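PDB 3K7Y: aspartate aminotransferase from Plasmodium falciparum, which probably catalyses the pyridoxal-phosphate-dependent transfer of an amino group from L-aspartate to 2-oxoglutarate, giving oxaloacetate and L-glutamate. Local coordinates for residues E198-V203 against V228-K233; L261-K266 against N276-I281. All blocks are in the same frame, centred on the assembly; numbering follows the deposited sequence.

Interaction 1: E198-V203 against V228-K233; sequences EIIEIV and VLLIRK
With CG1 beside the backbone N (chi1 -52°) and the CB-CG1 bond turned to chi2 -72°, Ile-200 folds CD1 out of the extended line, toward CD2 of Leu-230 on the helix that begins at Leu-229. The CA-CB bond of Leu-230 does not aim at the partner helix, but the branched end swings nearer, to 3.7 Å between Leu-230 CD2 and Ile-200 CD1. The two side chains run alongside one another in opposite senses, meeting at their end methyls. The same Ile-200 CD1 lies 4.4 Å from Lys-233 C, over the backbone one turn further along. Ile-199 also points toward the second helix but stays further off, its CD1 4.8 Å from Leu-230 CD1. At the outer margin, Lys-233 CB comes to 4.7 Å from Ile-200 CD1, and its ammonium group NZ forms a salt bridge with Asp-197, which belongs to the partner helix 193-206. Around this centre, Phe-196 and Phe-212 pack on Leu-230, and Ile-239 on Ile-200. Helix 193-206 links strands 176-179 and 209-214, and helix 229-235 lies in the connection from 209-214 to 241-246. The contact therefore joins the helices of two successive beta-alpha-beta crossovers in the sheet of the cofactor-binding domain. Between the two segments there is no hydrogen bond, and 147 Å² is buried in all. The helices are thus joined here by non-directional apolar contact, and the ionic pair of Lys-233 and Asp-197 at its edge would add an electrostatic tie between the same two helices.

Interaction 2: L261-K266 against N276-I281; sequences LHIVCK and NNLCFI
Leu-278 sends its CD1 methyl toward two side chains of strand 258-264. Ile-263 meets it tip to tip, CD1 to CD1 at 4.1 Å, while Leu-261 CD1 stands 4.3 Å from the same Leu-278 CD1. Leu-261 and Ile-263 alternate with His-262 along the strand, so both point toward the helix and present their CD1 methyls to Leu-278. Ile-263 reaches out because its chain is extended beyond CB (chi2 170°); in Leu-278, CG beside the backbone N (chi1 -65°) and an extended chi2 of -173° direct CD1 to the strand. The touch is slight, 84 Å² summed over both segments, and all three residues are buried. In the next shell, Ile-101 and Phe-116 pack on Leu-278, and Cys-103 on Leu-261. The strand is fixed by backbone hydrogen bonds on both flanks: Leu-261 and Ile-263 bond to Ile-101 and Cys-99, His-262 and Val-264 to Val-243 and Phe-241. Further out, Asn-277 and Phe-280 pack against Ile-11 of the second subunit. Helix 268-283, which follows the strand in the chain, thus packs back on strand 258-264, beside helix 105-118 and strand 98-104 and next to the dimer partner.

Overall arrangement
Interactions 1 and 2 follow one another along the chain and are both built around the same large mixed sheet, interaction 1 between two helices and interaction 2 between a strand and a helix. Their centres are 22 Å apart, with about 7 Å between nearest atoms, so they do not touch. Strand 241-246 connects them: the chain enters it from helix 229-235, and it pairs antiparallel with strand 258-264. In interaction 2 the side chain of Leu-261 lies about 12 Å from a bound pyridoxal phosphate and about 8 Å from Gly-106, a cofactor-binding residue. Interaction 1 lies away from that site and makes no contact with the second subunit, whereas interaction 2 borders it.

Interaction 1: E198-V203 against V228-K233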
ATOM      1  N   GLU A 198      -9.095  -1.047  36.836  1.00 73.83           N
ATOM      2  CA  GLU A 198      -7.817  -0.782  37.473  1.00 74.34           C
ATOM      3  C   GLU A 198      -6.894  -0.110  36.457  1.00 73.73           C
ATOM      4  O   GLU A 198      -6.350   0.966  36.715  1.00 74.62           O
ATOM      5  CB  GLU A 198      -7.201  -2.056  38.045  1.00 74.10           C
ATOM      6  CG  GLU A 198      -6.259  -1.810  39.220  1.00 74.75           C
ATOM      7  CD  GLU A 198      -5.672  -3.099  39.800  1.00 74.99           C
ATOM      8  OE1 GLU A 198      -4.485  -3.078  40.212  1.00 75.91           O
ATOM      9  OE2 GLU A 198      -6.388  -4.128  39.843  1.00 73.76           O
ATOM     10  N   ILE A 199      -6.757  -0.738  35.291  1.00 72.71           N
ATOM     11  CA  ILE A 199      -5.997  -0.184  34.167  1.00 71.82           C
ATOM     12  C   ILE A 199      -6.329   1.291  33.921  1.00 72.67           C
ATOM     13  O   ILE A 199      -5.443   2.146  33.942  1.00 72.92           O
ATOM     14  CB  ILE A 199      -6.254  -0.996  32.875  1.00 70.53           C
ATOM     15  CG1 ILE A 199      -5.741  -2.429  33.035  1.00 69.41           C
ATOM     16  CG2 ILE A 199      -5.613  -0.333  31.681  1.00 69.52           C
ATOM     17  CD1 ILE A 199      -6.381  -3.432  32.103  1.00 67.34           C
ATOM     18  N   ILE A 200      -7.604   1.587  33.699  1.00 73.41           N
ATOM     19  CA  ILE A 200      -8.004   2.946  33.428  1.00 74.44           C
ATOM     20  C   ILE A 200      -7.349   3.835  34.463  1.00 75.87           C
ATOM     21  O   ILE A 200      -6.835   4.896  34.134  1.00 75.96           O
ATOM     22  CB  ILE A 200      -9.530   3.099  33.468  1.00 75.44           C
ATOM     23  CG1 ILE A 200     -10.199   2.047  32.569  1.00 74.63           C
ATOM     24  CG2 ILE A 200      -9.950   4.526  33.087  1.00 75.99           C
ATOM     25  CD1 ILE A 200     -10.040   2.266  31.065  1.00 73.68           C
ATOM     26  N   GLU A 201      -7.320   3.378  35.709  1.00 77.42           N
ATOM     27  CA  GLU A 201      -6.756   4.207  36.770  1.00 79.56           C
ATOM     28  C   GLU A 201      -5.248   4.393  36.641  1.00 78.94           C
ATOM     29  O   GLU A 201      -4.751   5.511  36.814  1.00 79.77           O
ATOM     30  CB  GLU A 201      -7.115   3.691  38.161  1.00 80.83           C
ATOM     31  CG  GLU A 201      -6.853   4.757  39.209  1.00 84.50           C
ATOM     32  CD  GLU A 201      -7.560   4.500  40.517  1.00 88.57           C
ATOM     33  OE1 GLU A 201      -7.828   5.493  41.234  1.00 89.95           O
ATOM     34  OE2 GLU A 201      -7.842   3.313  40.822  1.00 89.80           O
ATOM     35  N   ILE A 202      -4.544   3.298  36.342  1.00 77.80           N
ATOM     36  CA  ILE A 202      -3.093   3.310  36.098  1.00 77.13           C
ATOM     37  C   ILE A 202      -2.752   4.208  34.911  1.00 76.37           C
ATOM     38  O   ILE A 202      -1.877   5.076  34.999  1.00 77.03           O
ATOM     39  CB  ILE A 202      -2.531   1.889  35.799  1.00 76.17           C
ATOM     40  CG1 ILE A 202      -2.942   0.880  36.881  1.00 76.55           C
ATOM     41  CG2 ILE A 202      -1.000   1.930  35.606  1.00 75.69           C
ATOM     42  CD1 ILE A 202      -2.208  -0.461  36.780  1.00 75.70           C
ATOM     43  N   VAL A 203      -3.457   3.985  33.807  1.00 75.20           N
ATOM     44  CA  VAL A 203      -3.255   4.738  32.573  1.00 74.39           C
ATOM     45  C   VAL A 203      -3.500   6.227  32.783  1.00 75.61           C
ATOM     46  O   VAL A 203      -2.819   7.047  32.177  1.00 75.65           O
ATOM     47  CB  VAL A 203      -4.148   4.196  31.428  1.00 73.40           C
ATOM     48  CG1 VAL A 203      -4.100   5.107  30.197  1.00 72.80           C
ATOM     49  CG2 VAL A 203      -3.729   2.793  31.062  1.00 71.68           C
ATOM     50  N   VAL A 228     -14.300  -5.248  22.141  1.00 76.73           N
ATOM     51  CA  VAL A 228     -13.737  -3.912  22.096  1.00 74.67           C
ATOM     52  C   VAL A 228     -14.190  -3.064  23.303  1.00 74.77           C
ATOM     53  O   VAL A 228     -14.183  -1.833  23.253  1.00 74.77           O
ATOM     54  CB  VAL A 228     -14.080  -3.264  20.728  1.00 74.49           C
ATOM     55  CG1 VAL A 228     -15.285  -2.320  20.822  1.00 75.65           C
ATOM     56  CG2 VAL A 228     -12.879  -2.585  20.136  1.00 72.43           C
ATOM     57  N   LEU A 229     -14.554  -3.730  24.399  1.00 74.54           N
ATOM     58  CA  LEU A 229     -15.085  -3.021  25.572  1.00 74.86           C
ATOM     59  C   LEU A 229     -14.083  -2.067  26.206  1.00 74.13           C
ATOM     60  O   LEU A 229     -14.428  -0.920  26.505  1.00 75.06           O
ATOM     61  CB  LEU A 229     -15.653  -3.976  26.639  1.00 75.39           C
ATOM     62  CG  LEU A 229     -16.232  -3.357  27.925  1.00 75.39           C
ATOM     63  CD1 LEU A 229     -17.239  -2.239  27.661  1.00 75.08           C
ATOM     64  CD2 LEU A 229     -16.863  -4.427  28.789  1.00 75.17           C
ATOM     65  N   LEU A 230     -12.853  -2.530  26.409  1.00 72.62           N
ATOM     66  CA  LEU A 230     -11.868  -1.715  27.089  1.00 71.92           C
ATOM     67  C   LEU A 230     -11.786  -0.365  26.418  1.00 71.88           C
ATOM     68  O   LEU A 230     -11.686   0.665  27.094  1.00 72.75           O
ATOM     69  CB  LEU A 230     -10.501  -2.364  27.064  1.00 70.64           C
ATOM     70  CG  LEU A 230      -9.614  -2.180  28.297  1.00 71.04           C
ATOM     71  CD1 LEU A 230      -8.171  -2.199  27.833  1.00 71.83           C
ATOM     72  CD2 LEU A 230      -9.895  -0.931  29.134  1.00 70.93           C
ATOM     73  N   ILE A 231     -11.848  -0.377  25.088  1.00 71.16           N
ATOM     74  CA  ILE A 231     -11.755   0.846  24.309  1.00 71.06           C
ATOM     75  C   ILE A 231     -12.917   1.756  24.673  1.00 73.01           C
ATOM     76  O   ILE A 231     -12.717   2.948  24.930  1.00 73.67           O
ATOM     77  CB  ILE A 231     -11.723   0.564  22.795  1.00 70.03           C
ATOM     78  CG1 ILE A 231     -10.399  -0.099  22.430  1.00 67.68           C
ATOM     79  CG2 ILE A 231     -11.892   1.850  21.998  1.00 70.08           C
ATOM     80  CD1 ILE A 231     -10.311  -0.595  21.010  1.00 65.11           C
ATOM     81  N   ARG A 232     -14.119   1.189  24.713  1.00 74.31           N
ATOM     82  CA  ARG A 232     -15.321   1.976  25.006  1.00 76.63           C
ATOM     83  C   ARG A 232     -15.344   2.491  26.442  1.00 78.21           C
ATOM     84  O   ARG A 232     -15.728   3.636  26.702  1.00 78.96           O
ATOM     85  CB  ARG A 232     -16.586   1.196  24.656  1.00 77.18           C
ATOM     86  CG  ARG A 232     -16.887   1.261  23.171  1.00 75.97           C
ATOM     87  CD  ARG A 232     -17.804   0.160  22.731  1.00 74.84           C
ATOM     88  NE  ARG A 232     -17.655  -0.135  21.311  1.00 73.41           N
ATOM     89  CZ  ARG A 232     -18.622  -0.645  20.556  1.00 75.34           C
ATOM     90  NH1 ARG A 232     -19.812  -0.887  21.079  1.00 77.12           N
ATOM     91  NH2 ARG A 232     -18.411  -0.897  19.269  1.00 75.66           N
ATOM     92  N   LYS A 233     -14.892   1.655  27.363  1.00 79.12           N
ATOM     93  CA  LYS A 233     -14.721   2.084  28.736  1.00 81.21           C
ATOM     94  C   LYS A 233     -13.713   3.243  28.801  1.00 81.55           C
ATOM     95  O   LYS A 233     -14.032   4.289  29.356  1.00 82.71           O
ATOM     96  CB  LYS A 233     -14.340   0.904  29.631  1.00 80.72           C
ATOM     97  CG  LYS A 233     -14.945   1.013  31.007  1.00 83.08           C
ATOM     98  CD  LYS A 233     -15.253  -0.345  31.651  1.00 84.23           C
ATOM     99  CE  LYS A 233     -15.688  -0.122  33.109  1.00 86.38           C
ATOM    100  NZ  LYS A 233     -15.998  -1.357  33.891  1.00 87.84           N
TER

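Interaction 2: L261-K266 against N276-I281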
ATOM      1  N   LEU A 261      -6.752   3.367  10.605  1.00 55.53           N
ATOM      2  CA  LEU A 261      -5.979   3.932  11.718  1.00 55.74           C
ATOM      3  C   LEU A 261      -6.807   5.009  12.420  1.00 57.46           C
ATOM      4  O   LEU A 261      -7.176   5.996  11.791  1.00 58.32           O
ATOM      5  CB  LEU A 261      -4.702   4.600  11.186  1.00 55.17           C
ATOM      6  CG  LEU A 261      -3.361   4.681  11.952  1.00 54.53           C
ATOM      7  CD1 LEU A 261      -2.542   5.932  11.566  1.00 52.13           C
ATOM      8  CD2 LEU A 261      -3.513   4.593  13.478  1.00 55.52           C
ATOM      9  N   HIS A 262      -7.093   4.838  13.709  1.00 58.63           N
ATOM     10  CA  HIS A 262      -7.830   5.854  14.454  1.00 61.06           C
ATOM     11  C   HIS A 262      -6.968   6.529  15.504  1.00 62.18           C
ATOM     12  O   HIS A 262      -6.347   5.860  16.333  1.00 61.93           O
ATOM     13  CB  HIS A 262      -9.062   5.248  15.111  1.00 61.97           C
ATOM     14  CG  HIS A 262      -9.920   4.470  14.163  1.00 62.99           C
ATOM     15  ND1 HIS A 262     -10.794   5.072  13.283  1.00 64.10           N
ATOM     16  CD2 HIS A 262     -10.013   3.137  13.935  1.00 61.84           C
ATOM     17  CE1 HIS A 262     -11.393   4.143  12.559  1.00 63.79           C
ATOM     18  NE2 HIS A 262     -10.938   2.961  12.937  1.00 62.03           N
ATOM     19  N   ILE A 263      -6.916   7.857  15.451  1.00 64.47           N
ATOM     20  CA  ILE A 263      -6.206   8.643  16.463  1.00 66.44           C
ATOM     21  C   ILE A 263      -7.166   9.621  17.122  1.00 69.69           C
ATOM     22  O   ILE A 263      -7.846  10.391  16.441  1.00 70.92           O
ATOM     23  CB  ILE A 263      -4.982   9.405  15.891  1.00 65.71           C
ATOM     24  CG1 ILE A 263      -3.954   8.421  15.335  1.00 63.05           C
ATOM     25  CG2 ILE A 263      -4.343  10.292  16.978  1.00 66.42           C
ATOM     26  CD1 ILE A 263      -2.860   9.058  14.565  1.00 60.14           C
ATOM     27  N   VAL A 264      -7.211   9.573  18.450  1.00 72.14           N
ATOM     28  CA  VAL A 264      -8.148  10.377  19.228  1.00 76.10           C
ATOM     29  C   VAL A 264      -7.495  11.717  19.561  1.00 78.34           C
ATOM     30  O   VAL A 264      -6.401  11.757  20.126  1.00 78.11           O
ATOM     31  CB  VAL A 264      -8.626   9.615  20.506  1.00 76.54           C
ATOM     32  CG1 VAL A 264      -9.281  10.555  21.505  1.00 78.95           C
ATOM     33  CG2 VAL A 264      -9.595   8.485  20.139  1.00 76.32           C
ATOM     34  N   CYS A 265      -8.171  12.807  19.195  1.00 81.68           N
ATOM     35  CA  CYS A 265      -7.610  14.162  19.313  1.00 84.72           C
ATOM     36  C   CYS A 265      -8.342  15.072  20.311  1.00 87.78           C
ATOM     37  O   CYS A 265      -9.560  14.987  20.468  1.00 88.85           O
ATOM     38  CB  CYS A 265      -7.570  14.839  17.939  1.00 85.05           C
ATOM     39  SG  CYS A 265      -6.627  13.942  16.691  1.00 84.65           S
ATOM     40  N   LYS A 266      -7.584  15.952  20.961  1.00 89.87           N
ATOM     41  CA  LYS A 266      -8.120  16.915  21.931  1.00 93.52           C
ATOM     42  C   LYS A 266      -9.292  17.765  21.391  1.00 95.98           C
ATOM     43  O   LYS A 266     -10.372  17.806  22.000  1.00 97.74           O
ATOM     44  CB  LYS A 266      -6.997  17.813  22.465  1.00 94.50           C
ATOM     45  CG  LYS A 266      -6.030  17.111  23.440  1.00 94.92           C
ATOM     46  CD  LYS A 266      -4.634  17.781  23.512  1.00 97.56           C
ATOM     47  CE  LYS A 266      -4.664  19.339  23.460  1.00101.07           C
ATOM     48  NZ  LYS A 266      -5.472  20.010  24.530  1.00103.58           N
ATOM     49  N   ASN A 276      -3.040  16.407   8.182  1.00 69.41           N
ATOM     50  CA  ASN A 276      -2.010  16.893   7.261  1.00 69.76           C
ATOM     51  C   ASN A 276      -0.671  16.183   7.449  1.00 67.81           C
ATOM     52  O   ASN A 276      -0.041  15.789   6.467  1.00 67.72           O
ATOM     53  CB  ASN A 276      -1.850  18.418   7.335  1.00 72.23           C
ATOM     54  CG  ASN A 276      -2.914  19.180   6.508  1.00 75.80           C
ATOM     55  OD1 ASN A 276      -3.389  18.703   5.475  1.00 77.42           O
ATOM     56  ND2 ASN A 276      -3.273  20.378   6.964  1.00 79.69           N
ATOM     57  N   ASN A 277      -0.259  15.995   8.701  1.00 66.61           N
ATOM     58  CA  ASN A 277       0.903  15.162   9.023  1.00 64.80           C
ATOM     59  C   ASN A 277       0.808  13.762   8.420  1.00 62.68           C
ATOM     60  O   ASN A 277       1.782  13.242   7.871  1.00 61.94           O
ATOM     61  CB  ASN A 277       1.082  15.029  10.532  1.00 64.61           C
ATOM     62  CG  ASN A 277       1.307  16.364  11.222  1.00 67.18           C
ATOM     63  OD1 ASN A 277       0.373  16.969  11.776  1.00 68.33           O
ATOM     64  ND2 ASN A 277       2.554  16.817  11.219  1.00 68.32           N
ATOM     65  N   LEU A 278      -0.363  13.151   8.523  1.00 61.70           N
ATOM     66  CA  LEU A 278      -0.508  11.800   8.018  1.00 59.98           C
ATOM     67  C   LEU A 278      -0.441  11.776   6.500  1.00 60.58           C
ATOM     68  O   LEU A 278       0.316  10.985   5.934  1.00 60.14           O
ATOM     69  CB  LEU A 278      -1.765  11.119   8.562  1.00 59.01           C
ATOM     70  CG  LEU A 278      -1.762  10.887  10.080  1.00 57.70           C
ATOM     71  CD1 LEU A 278      -2.946  10.055  10.551  1.00 55.87           C
ATOM     72  CD2 LEU A 278      -0.442  10.273  10.567  1.00 55.56           C
ATOM     73  N   CYS A 279      -1.189  12.660   5.844  1.00 62.08           N
ATOM     74  CA  CYS A 279      -1.147  12.757   4.380  1.00 63.00           C
ATOM     75  C   CYS A 279       0.274  12.958   3.926  1.00 62.34           C
ATOM     76  O   CYS A 279       0.768  12.274   3.029  1.00 61.81           O
ATOM     77  CB  CYS A 279      -2.005  13.911   3.882  1.00 65.12           C
ATOM     78  SG  CYS A 279      -3.740  13.614   4.167  1.00 68.05           S
ATOM     79  N   PHE A 280       0.927  13.899   4.584  1.00 62.53           N
ATOM     80  CA  PHE A 280       2.321  14.148   4.362  1.00 62.52           C
ATOM     81  C   PHE A 280       3.110  12.843   4.427  1.00 60.19           C
ATOM     82  O   PHE A 280       3.659  12.397   3.416  1.00 60.43           O
ATOM     83  CB  PHE A 280       2.831  15.128   5.400  1.00 63.44           C
ATOM     84  CG  PHE A 280       4.228  15.549   5.164  1.00 66.15           C
ATOM     85  CD1 PHE A 280       5.281  14.884   5.794  1.00 67.03           C
ATOM     86  CD2 PHE A 280       4.507  16.599   4.288  1.00 68.51           C
ATOM     87  CE1 PHE A 280       6.597  15.274   5.571  1.00 68.50           C
ATOM     88  CE2 PHE A 280       5.811  16.993   4.055  1.00 70.10           C
ATOM     89  CZ  PHE A 280       6.865  16.326   4.694  1.00 69.94           C
ATOM     90  N   ILE A 281       3.158  12.231   5.606  1.00 58.11           N
ATOM     91  CA  ILE A 281       3.816  10.933   5.765  1.00 56.12           C
ATOM     92  C   ILE A 281       3.476   9.921   4.656  1.00 55.29           C
ATOM     93  O   ILE A 281       4.386   9.333   4.064  1.00 55.18           O
ATOM     94  CB  ILE A 281       3.569  10.340   7.156  1.00 55.06           C
ATOM     95  CG1 ILE A 281       4.467  11.052   8.170  1.00 56.54           C
ATOM     96  CG2 ILE A 281       3.861   8.859   7.169  1.00 53.35           C
ATOM     97  CD1 ILE A 281       4.035  10.890   9.622  1.00 56.93           C
TER